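Side-chain contacts in signal transduction protein PmrD (Escherichia coli, PDB 4HN7), which binds the phosphorylated response regulator BasR and so mediates induction of BasR-activated genes, giving polymyxin resistance in some natural isolates: residues N57-K60 against L61-V64; E78-C81 against K82-G85. One frame throughout, in Å; residues are numbered along the deposited sequence.

Interaction 1. Residues N57-K60 against L61-V64; sequences NREK and LHTV
A type I beta turn from E59 to H62, in the connection between strands 53-56 and 63-71 of the PmrD barrel, brings the side chains of its two end residues together. The turn is closed by H62 N, which donates to E59 O at 2.7 Å along a nearly straight N-H...O line of 164°, although the donor stands above the carbonyl plane. E59 and H62 then run side by side in the same direction. Both have CG beside the backbone N (chi1 -68° in each), and the extended glutamate chain reaches as far as the imidazole. OE2 of E59 sits over one face of the ring, toward its rim, 3.3 Å from CE1 of H62, while the carboxylate plane is tilted 41° to the ring. This placement would probably favour a positive imidazole. Past the turn, CG2 of T63 lies 3.1 Å from the carbonyl oxygen of K60, a tight approach. H62 also stacks with F38 and pairs through its backbone with I56 of strand 53-56. L61 and T63 pack on T63 of the second subunit, and K60 NZ is hydrogen-bonded to Q50 OE1 of that subunit, placing the corner at the dimer interface beside the start of strand 63-71.

Interaction 2. Residues E78-C81 against K82-G85; sequences ERQC and KVAG
K82 lies back along the last turns of helix 74-84, and its side chain reaches E78 one turn earlier. Its CB rests 3.5 Å from the carbonyl oxygen of R79. With CG beside the backbone N (chi1 -70°), the chain then heads toward the preceding turn, where CG comes 3.3 Å from the carbonyl oxygen of E78. CD and CE continue past that same oxygen at longer range, and a bend at chi4 (-43°) brings NZ round to the glutamate. There NZ meets OE2 of E78 at 3.7 Å, a long salt bridge, and lies equally near CG of E78. The glutamate bends at chi2, and the two side chains cross at about a right angle where NZ meets OE2. The backbone hydrogen bond from K82 N to E78 O is weak, whereas A84 N donates to Q80 O at 3.3 Å with an angle of 141°, an i to i+4 bond near the end of the helix.

On another side of the helix, CG2 of V83 packs against the side-chain amide of Q80, with CD of Q80 3.6 Å away, and also touches the carbonyl oxygen of Q80 at 3.2 Å. The methyl of A84 lies near that same oxygen and 4.0 Å from CA of C81, adding a small nonpolar contact. C81 SG is joined to C9 SG in a disulfide, which ties the C-terminal helix covalently to strand 3-9. Q80 and A84 rest on V18 of strand 16-23, so this face of the helix packs against the barrel.

Overall arrangement
The two contacts lie on opposite sides of the chain's centre, with their own centres about 25 Å apart, at elements consecutive in the chain: interaction 1 leads into strand 63-71, and interaction 2 belongs to the helix that follows that strand. Interaction 1 is partly buried, aided by the second subunit, and joins a carboxylate to an imidazole face round a tight turn. Interaction 2 is a surface contact within one helix, untouched by the other chain of the assembly; its lysine-glutamate pair is long and the residues are mostly exposed. Dimer packing thus borders the first, whereas a disulfide to the barrel secures the second.

Interaction 1. Residues N57-K60 against L61-V64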
ATOM      1  N   ASN A  57      -3.755  -2.563  10.369  1.00 47.96           N
ATOM      2  CA  ASN A  57      -4.612  -3.725  10.766  1.00 43.18           C
ATOM      3  C   ASN A  57      -4.346  -4.930   9.860  1.00 46.21           C
ATOM      4  O   ASN A  57      -5.241  -5.652   9.401  1.00 50.31           O
ATOM      5  CB  ASN A  57      -6.075  -3.353  10.711  1.00 43.96           C
ATOM      6  CG  ASN A  57      -6.446  -2.320  11.706  1.00 43.45           C
ATOM      7  OD1 ASN A  57      -5.857  -2.211  12.780  1.00 45.68           O
ATOM      8  ND2 ASN A  57      -7.421  -1.531  11.350  1.00 43.58           N
ATOM      9  N   ARG A  58      -3.072  -5.105   9.593  1.00 53.48           N
ATOM     10  CA  ARG A  58      -2.554  -6.205   8.878  1.00 49.86           C
ATOM     11  C   ARG A  58      -3.107  -6.310   7.493  1.00 54.90           C
ATOM     12  O   ARG A  58      -3.003  -7.354   6.887  1.00 64.05           O
ATOM     13  CB  ARG A  58      -2.735  -7.454   9.707  1.00 58.32           C
ATOM     14  CG  ARG A  58      -1.462  -7.789  10.458  1.00 66.12           C
ATOM     15  CD  ARG A  58      -1.641  -8.460  11.797  1.00 71.07           C
ATOM     16  NE  ARG A  58      -0.983  -9.776  11.775  1.00 88.43           N
ATOM     17  CZ  ARG A  58       0.327  -9.995  11.740  1.00 89.17           C
ATOM     18  NH1 ARG A  58       1.191  -8.979  11.748  1.00 85.82           N
ATOM     19  NH2 ARG A  58       0.767 -11.256  11.709  1.00101.02           N
ATOM     20  N   GLU A  59      -3.632  -5.208   6.960  1.00 55.79           N
ATOM     21  CA  GLU A  59      -4.041  -5.143   5.567  1.00 55.55           C
ATOM     22  C   GLU A  59      -2.935  -4.611   4.698  1.00 52.51           C
ATOM     23  O   GLU A  59      -2.790  -3.427   4.603  1.00 53.05           O
ATOM     24  CB  GLU A  59      -5.205  -4.204   5.428  1.00 63.20           C
ATOM     25  CG  GLU A  59      -6.438  -4.738   6.079  1.00 72.97           C
ATOM     26  CD  GLU A  59      -7.615  -3.895   5.746  1.00 87.45           C
ATOM     27  OE1 GLU A  59      -8.072  -3.152   6.659  1.00110.99           O
ATOM     28  OE2 GLU A  59      -8.026  -3.956   4.560  1.00100.37           O
ATOM     29  N   LYS A  60      -2.195  -5.494   4.034  1.00 57.95           N
ATOM     30  CA  LYS A  60      -0.993  -5.133   3.256  1.00 56.27           C
ATOM     31  C   LYS A  60      -1.241  -4.057   2.224  1.00 57.40           C
ATOM     32  O   LYS A  60      -0.342  -3.280   1.895  1.00 65.34           O
ATOM     33  CB  LYS A  60      -0.480  -6.343   2.512  1.00 56.83           C
ATOM     34  CG  LYS A  60       0.211  -7.340   3.396  1.00 59.59           C
ATOM     35  CD  LYS A  60       0.555  -8.577   2.592  1.00 66.39           C
ATOM     36  CE  LYS A  60       1.007  -9.691   3.506  1.00 71.21           C
ATOM     37  NZ  LYS A  60       1.961  -9.119   4.484  1.00 71.83           N
ATOM     38  N   LEU A  61      -2.459  -4.042   1.714  1.00 56.92           N
ATOM     39  CA  LEU A  61      -2.922  -3.076   0.736  1.00 55.57           C
ATOM     40  C   LEU A  61      -3.180  -1.696   1.306  1.00 62.00           C
ATOM     41  O   LEU A  61      -3.421  -0.764   0.540  1.00 62.75           O
ATOM     42  CB  LEU A  61      -4.227  -3.574   0.128  1.00 59.00           C
ATOM     43  CG  LEU A  61      -4.284  -3.905  -1.356  1.00 61.24           C
ATOM     44  CD1 LEU A  61      -2.966  -4.430  -1.875  1.00 60.79           C
ATOM     45  CD2 LEU A  61      -5.403  -4.891  -1.584  1.00 62.93           C
ATOM     46  N   HIS A  62      -3.187  -1.558   2.634  1.00 59.93           N
ATOM     47  CA  HIS A  62      -3.426  -0.285   3.240  1.00 52.17           C
ATOM     48  C   HIS A  62      -2.165   0.172   3.893  1.00 52.83           C
ATOM     49  O   HIS A  62      -1.998   0.027   5.083  1.00 55.06           O
ATOM     50  CB  HIS A  62      -4.532  -0.435   4.225  1.00 54.53           C
ATOM     51  CG  HIS A  62      -5.835  -0.719   3.584  1.00 61.52           C
ATOM     52  ND1 HIS A  62      -7.029  -0.549   4.233  1.00 68.94           N
ATOM     53  CD2 HIS A  62      -6.140  -1.136   2.338  1.00 68.77           C
ATOM     54  CE1 HIS A  62      -8.013  -0.872   3.418  1.00 65.98           C
ATOM     55  NE2 HIS A  62      -7.500  -1.250   2.267  1.00 63.95           N
ATOM     56  N   THR A  63      -1.281   0.746   3.104  1.00 48.05           N
ATOM     57  CA  THR A  63       0.017   1.057   3.575  1.00 50.60           C
ATOM     58  C   THR A  63       0.095   2.449   4.122  1.00 51.51           C
ATOM     59  O   THR A  63      -0.788   3.271   3.883  1.00 53.77           O
ATOM     60  CB  THR A  63       0.986   0.885   2.453  1.00 55.89           C
ATOM     61  OG1 THR A  63       0.482   1.636   1.387  1.00 62.84           O
ATOM     62  CG2 THR A  63       1.023  -0.540   1.989  1.00 53.44           C
ATOM     63  N   VAL A  64       1.102   2.675   4.972  1.00 55.17           N
ATOM     64  CA  VAL A  64       1.434   4.004   5.471  1.00 54.20           C
ATOM     65  C   VAL A  64       2.946   4.182   5.509  1.00 54.53           C
ATOM     66  O   VAL A  64       3.652   3.233   5.771  1.00 50.10           O
ATOM     67  CB  VAL A  64       0.822   4.374   6.850  1.00 56.37           C
ATOM     68  CG1 VAL A  64      -0.108   3.329   7.363  1.00 61.71           C
ATOM     69  CG2 VAL A  64       1.881   4.648   7.872  1.00 61.29           C
TER

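Interaction 2. Residues E78-C81 against K82-G85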
ATOM      1  N   GLU A  78       2.196  18.432  21.458  1.00 94.12           N
ATOM      2  CA  GLU A  78       1.651  19.731  21.040  1.00 94.09           C
ATOM      3  C   GLU A  78       2.580  20.497  20.110  1.00 85.65           C
ATOM      4  O   GLU A  78       2.123  21.046  19.128  1.00 99.69           O
ATOM      5  CB  GLU A  78       1.183  20.605  22.193  1.00108.87           C
ATOM      6  CG  GLU A  78       0.129  21.641  21.746  1.00129.96           C
ATOM      7  CD  GLU A  78      -0.867  21.145  20.666  1.00139.38           C
ATOM      8  OE1 GLU A  78      -1.418  20.026  20.795  1.00148.23           O
ATOM      9  OE2 GLU A  78      -1.116  21.877  19.673  1.00142.15           O
ATOM     10  N   ARG A  79       3.875  20.506  20.359  1.00 81.98           N
ATOM     11  CA  ARG A  79       4.806  20.955  19.316  1.00 84.12           C
ATOM     12  C   ARG A  79       4.499  20.386  17.912  1.00 89.24           C
ATOM     13  O   ARG A  79       4.663  21.086  16.913  1.00 87.27           O
ATOM     14  CB  ARG A  79       6.234  20.562  19.676  1.00 98.73           C
ATOM     15  CG  ARG A  79       6.984  21.569  20.534  1.00110.55           C
ATOM     16  CD  ARG A  79       8.471  21.228  20.638  1.00114.11           C
ATOM     17  NE  ARG A  79       9.142  21.205  19.329  1.00121.89           N
ATOM     18  CZ  ARG A  79       9.843  22.207  18.782  1.00143.20           C
ATOM     19  NH1 ARG A  79      10.015  23.380  19.401  1.00153.35           N
ATOM     20  NH2 ARG A  79      10.389  22.029  17.586  1.00144.40           N
ATOM     21  N   GLN A  80       4.080  19.114  17.847  1.00 89.56           N
ATOM     22  CA  GLN A  80       3.916  18.363  16.575  1.00 82.07           C
ATOM     23  C   GLN A  80       2.507  18.407  15.972  1.00 81.55           C
ATOM     24  O   GLN A  80       2.336  18.293  14.746  1.00 76.43           O
ATOM     25  CB  GLN A  80       4.317  16.912  16.794  1.00 83.74           C
ATOM     26  CG  GLN A  80       5.743  16.644  16.431  1.00 88.08           C
ATOM     27  CD  GLN A  80       5.962  16.971  14.974  1.00 93.26           C
ATOM     28  OE1 GLN A  80       5.230  16.501  14.091  1.00101.07           O
ATOM     29  NE2 GLN A  80       6.946  17.806  14.712  1.00 99.14           N
ATOM     30  N   CYS A  81       1.509  18.557  16.847  1.00 83.47           N
ATOM     31  CA  CYS A  81       0.131  18.857  16.454  1.00 91.27           C
ATOM     32  C   CYS A  81      -0.057  20.332  16.014  1.00109.97           C
ATOM     33  O   CYS A  81      -1.166  20.728  15.627  1.00114.34           O
ATOM     34  CB  CYS A  81      -0.845  18.467  17.584  1.00 98.57           C
ATOM     35  SG  CYS A  81      -1.278  16.679  17.625  1.00110.13           S
ATOM     36  N   LYS A  82       1.027  21.125  16.090  1.00126.66           N
ATOM     37  CA  LYS A  82       1.165  22.449  15.414  1.00121.08           C
ATOM     38  C   LYS A  82       1.585  22.341  13.917  1.00119.05           C
ATOM     39  O   LYS A  82       0.825  22.740  13.027  1.00109.15           O
ATOM     40  CB  LYS A  82       2.159  23.361  16.176  1.00112.13           C
ATOM     41  CG  LYS A  82       1.650  23.860  17.523  1.00105.75           C
ATOM     42  CD  LYS A  82       2.587  24.866  18.181  1.00103.28           C
ATOM     43  CE  LYS A  82       2.386  24.901  19.697  1.00107.51           C
ATOM     44  NZ  LYS A  82       0.954  24.892  20.132  1.00103.80           N
ATOM     45  N   VAL A  83       2.787  21.810  13.655  1.00126.05           N
ATOM     46  CA  VAL A  83       3.268  21.580  12.275  1.00130.00           C
ATOM     47  C   VAL A  83       2.213  20.826  11.441  1.00138.86           C
ATOM     48  O   VAL A  83       2.134  21.031  10.222  1.00148.39           O
ATOM     49  CB  VAL A  83       4.646  20.830  12.198  1.00128.01           C
ATOM     50  CG1 VAL A  83       5.734  21.546  12.989  1.00119.12           C
ATOM     51  CG2 VAL A  83       4.539  19.373  12.651  1.00135.72           C
ATOM     52  N   ALA A  84       1.422  19.972  12.113  1.00137.05           N
ATOM     53  CA  ALA A  84       0.353  19.155  11.492  1.00140.44           C
ATOM     54  C   ALA A  84      -0.745  19.967  10.769  1.00162.79           C
ATOM     55  O   ALA A  84      -0.860  19.904   9.533  1.00185.04           O
ATOM     56  CB  ALA A  84      -0.281  18.226  12.528  1.00123.10           C
ATOM     57  N   GLY A  85      -1.554  20.705  11.532  1.00163.19           N
ATOM     58  CA  GLY A  85      -2.634  21.521  10.958  1.00156.84           C
ATOM     59  C   GLY A  85      -2.115  22.725  10.181  1.00152.29           C
ATOM     60  O   GLY A  85      -2.000  22.686   8.949  1.00135.53           O
TER